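PDB 2ETH: transcriptional regulator, putative, Mar family from Thermotoga maritima, which probably binds DNA as a dimeric MarR-type winged helix-turn-helix protein and regulates transcription. Local coordinates for residues 41-46 against 81-87. Sequence-based numbering, arbitrary orientation.
Sequences DMKTTE and SLEKRGL
In the winged helix-turn-helix domain of this MarR-type regulator, R85, near the C-terminal end of helix 72-84, reaches across to E46, in the first turn of helix 44-56, and to D41, just ahead of that helix, and joins them in a salt-bridge network. Helix 72-84 corresponds to the recognition helix of the family, and the network joins its C-terminal end to the start of helix 44-56 and the residues just before it. Arginine suits this position because its two terminal nitrogens serve different acids. NH1 of R85 lies 2.6 Å from OE1 of E46, the carboxylate and guanidinium planes being turned 43° apart. NH2 of R85 meets OD2 of D41 at 2.9 Å, but the hydrogen bond is weak, with an N-H...O angle of 124°. A bend at chi3 (109°) turns the guanidinium so that CA of M42 lies over one face. The other carboxylate oxygen of D41, OD1, pairs with K43 of the second subunit, linking the network to the dimer interface. Beside these charges, the long, flexible selenomethionine M42 brings SE to 4.1 Å from CD1 of L87, tip to tip, while L82 and L87 also pack on F50. G86, with positive phi, closes helix 72-84 in a Schellman motif and turns the chain toward strand 88-92. E46 also engages the small hydroxyl side chain of S81, whose OG donates to OE2 of E46 at 2.8 Å from above the carboxylate plane.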
ATOM      1  N   ASP A  41      -4.383  -7.991  -9.071  1.00 54.40           N
ATOM      2  CA  ASP A  41      -4.664  -7.485 -10.395  1.00 53.81           C
ATOM      3  C   ASP A  41      -5.270  -6.059 -10.458  1.00 52.88           C
ATOM      4  O   ASP A  41      -5.323  -5.471 -11.525  1.00 50.88           O
ATOM      5  CB  ASP A  41      -5.624  -8.457 -11.056  1.00 54.15           C
ATOM      6  CG  ASP A  41      -5.859  -8.139 -12.502  1.00 55.82           C
ATOM      7  OD1 ASP A  41      -4.875  -7.892 -13.217  1.00 56.75           O
ATOM      8  OD2 ASP A  41      -7.033  -8.128 -12.922  1.00 59.95           O
HETATM    9  N   MSE A  42      -5.706  -5.508  -9.318  1.00 52.53           N
HETATM   10  CA  MSE A  42      -6.252  -4.146  -9.255  1.00 52.46           C
HETATM   11  C   MSE A  42      -5.157  -3.106  -9.266  1.00 51.00           C
HETATM   12  O   MSE A  42      -4.080  -3.350  -8.726  1.00 50.25           O
HETATM   13  CB  MSE A  42      -7.049  -3.926  -7.965  1.00 52.24           C
HETATM   14  CG  MSE A  42      -8.347  -4.665  -7.893  1.00 52.88           C
HETATM   15 SE   MSE A  42      -9.306  -4.175  -6.327  0.75 56.73          SE
HETATM   16  CE  MSE A  42      -9.381  -5.869  -5.384  1.00 54.85           C
ATOM     17  N   LYS A  43      -5.463  -1.933  -9.830  1.00 50.27           N
ATOM     18  CA  LYS A  43      -4.588  -0.773  -9.717  1.00 49.86           C
ATOM     19  C   LYS A  43      -4.672  -0.198  -8.325  1.00 49.87           C
ATOM     20  O   LYS A  43      -5.651  -0.405  -7.576  1.00 50.38           O
ATOM     21  CB  LYS A  43      -4.923   0.317 -10.735  1.00 50.08           C
ATOM     22  CG  LYS A  43      -4.845  -0.132 -12.220  1.00 50.35           C
ATOM     23  CD  LYS A  43      -5.449   0.933 -13.140  1.00 50.35           C
ATOM     24  CE  LYS A  43      -5.949   0.378 -14.472  1.00 52.18           C
ATOM     25  NZ  LYS A  43      -4.977   0.522 -15.605  1.00 52.10           N
ATOM     26  N   THR A  44      -3.630   0.544  -7.981  1.00 49.59           N
ATOM     27  CA  THR A  44      -3.477   1.094  -6.648  1.00 49.84           C
ATOM     28  C   THR A  44      -4.692   1.957  -6.243  1.00 49.33           C
ATOM     29  O   THR A  44      -5.258   1.753  -5.176  1.00 50.23           O
ATOM     30  CB  THR A  44      -2.126   1.886  -6.532  1.00 50.17           C
ATOM     31  OG1 THR A  44      -2.116   2.976  -7.462  1.00 50.34           O
ATOM     32  CG2 THR A  44      -0.920   0.973  -6.841  1.00 49.57           C
ATOM     33  N   THR A  45      -5.138   2.875  -7.099  1.00 49.24           N
ATOM     34  CA  THR A  45      -6.217   3.787  -6.696  1.00 49.27           C
ATOM     35  C   THR A  45      -7.597   3.101  -6.762  1.00 48.50           C
ATOM     36  O   THR A  45      -8.505   3.466  -6.029  1.00 48.08           O
ATOM     37  CB  THR A  45      -6.187   5.137  -7.443  1.00 49.60           C
ATOM     38  OG1 THR A  45      -6.397   4.915  -8.822  1.00 52.19           O
ATOM     39  CG2 THR A  45      -4.806   5.858  -7.283  1.00 50.32           C
ATOM     40  N   GLU A  46      -7.727   2.073  -7.594  1.00 47.79           N
ATOM     41  CA  GLU A  46      -8.917   1.205  -7.569  1.00 47.13           C
ATOM     42  C   GLU A  46      -9.084   0.558  -6.221  1.00 45.91           C
ATOM     43  O   GLU A  46     -10.197   0.492  -5.683  1.00 43.92           O
ATOM     44  CB  GLU A  46      -8.792   0.057  -8.598  1.00 47.04           C
ATOM     45  CG  GLU A  46      -9.317   0.302  -9.987  1.00 48.24           C
ATOM     46  CD  GLU A  46      -8.828  -0.769 -10.966  1.00 50.03           C
ATOM     47  OE1 GLU A  46      -8.716  -1.951 -10.542  1.00 53.71           O
ATOM     48  OE2 GLU A  46      -8.536  -0.429 -12.157  1.00 52.71           O
ATOM     49  N   SER A  81     -14.237   1.177 -13.482  1.00 42.54           N
ATOM     50  CA  SER A  81     -13.363   0.013 -13.523  1.00 42.76           C
ATOM     51  C   SER A  81     -13.700  -1.021 -12.451  1.00 41.68           C
ATOM     52  O   SER A  81     -13.725  -2.194 -12.704  1.00 40.80           O
ATOM     53  CB  SER A  81     -11.909   0.405 -13.432  1.00 42.59           C
ATOM     54  OG  SER A  81     -11.271  -0.611 -12.708  1.00 46.39           O
ATOM     55  N   LEU A  82     -13.968  -0.560 -11.249  1.00 42.16           N
ATOM     56  CA  LEU A  82     -14.414  -1.426 -10.157  1.00 42.20           C
ATOM     57  C   LEU A  82     -15.719  -2.092 -10.512  1.00 41.50           C
ATOM     58  O   LEU A  82     -15.985  -3.228 -10.172  1.00 41.02           O
ATOM     59  CB  LEU A  82     -14.592  -0.605  -8.869  1.00 41.78           C
ATOM     60  CG  LEU A  82     -13.292  -0.218  -8.173  1.00 43.89           C
ATOM     61  CD1 LEU A  82     -13.579   0.709  -6.996  1.00 39.03           C
ATOM     62  CD2 LEU A  82     -12.524  -1.539  -7.713  1.00 43.04           C
ATOM     63  N   GLU A  83     -16.532  -1.363 -11.228  1.00 42.70           N
ATOM     64  CA  GLU A  83     -17.816  -1.904 -11.689  1.00 44.43           C
ATOM     65  C   GLU A  83     -17.680  -2.998 -12.717  1.00 43.52           C
ATOM     66  O   GLU A  83     -18.421  -3.960 -12.663  1.00 43.47           O
ATOM     67  CB  GLU A  83     -18.675  -0.778 -12.202  1.00 45.11           C
ATOM     68  CG  GLU A  83     -20.109  -1.122 -12.418  1.00 50.01           C
ATOM     69  CD  GLU A  83     -20.988   0.140 -12.396  1.00 57.70           C
ATOM     70  OE1 GLU A  83     -20.392   1.245 -12.148  1.00 60.35           O
ATOM     71  OE2 GLU A  83     -22.248   0.011 -12.587  1.00 58.55           O
ATOM     72  N   LYS A  84     -16.707  -2.898 -13.612  1.00 43.94           N
ATOM     73  CA  LYS A  84     -16.555  -3.950 -14.590  1.00 44.66           C
ATOM     74  C   LYS A  84     -15.827  -5.160 -14.079  1.00 45.03           C
ATOM     75  O   LYS A  84     -16.003  -6.220 -14.667  1.00 45.76           O
ATOM     76  CB  LYS A  84     -16.076  -3.467 -15.964  1.00 45.23           C
ATOM     77  CG  LYS A  84     -14.738  -2.793 -16.098  1.00 46.40           C
ATOM     78  CD  LYS A  84     -14.702  -2.013 -17.458  1.00 45.08           C
ATOM     79  N   ARG A  85     -15.111  -5.057 -12.945  1.00 44.82           N
ATOM     80  CA  ARG A  85     -14.631  -6.253 -12.229  1.00 44.49           C
ATOM     81  C   ARG A  85     -15.743  -6.856 -11.350  1.00 42.91           C
ATOM     82  O   ARG A  85     -15.550  -7.901 -10.733  1.00 41.39           O
ATOM     83  CB  ARG A  85     -13.418  -5.984 -11.335  1.00 44.27           C
ATOM     84  CG  ARG A  85     -12.388  -5.055 -11.866  1.00 46.63           C
ATOM     85  CD  ARG A  85     -11.320  -4.725 -10.808  1.00 47.91           C
ATOM     86  NE  ARG A  85     -10.065  -5.374 -11.178  1.00 52.67           N
ATOM     87  CZ  ARG A  85      -9.135  -4.853 -11.978  1.00 53.48           C
ATOM     88  NH1 ARG A  85      -9.268  -3.647 -12.501  1.00 56.48           N
ATOM     89  NH2 ARG A  85      -8.051  -5.547 -12.256  1.00 53.34           N
ATOM     90  N   GLY A  86     -16.894  -6.192 -11.278  1.00 42.29           N
ATOM     91  CA  GLY A  86     -18.062  -6.772 -10.613  1.00 41.49           C
ATOM     92  C   GLY A  86     -18.055  -6.623  -9.106  1.00 40.89           C
ATOM     93  O   GLY A  86     -18.766  -7.356  -8.405  1.00 41.72           O
ATOM     94  N   LEU A  87     -17.287  -5.653  -8.624  1.00 39.50           N
ATOM     95  CA  LEU A  87     -17.070  -5.440  -7.183  1.00 39.36           C
ATOM     96  C   LEU A  87     -17.999  -4.391  -6.553  1.00 38.67           C
ATOM     97  O   LEU A  87     -18.296  -4.477  -5.381  1.00 38.83           O
ATOM     98  CB  LEU A  87     -15.601  -5.044  -6.902  1.00 39.13           C
ATOM     99  CG  LEU A  87     -14.506  -6.057  -7.327  1.00 38.88           C
ATOM    100  CD1 LEU A  87     -13.149  -5.424  -7.102  1.00 35.51           C
ATOM    101  CD2 LEU A  87     -14.626  -7.385  -6.550  1.00 35.37           C
TER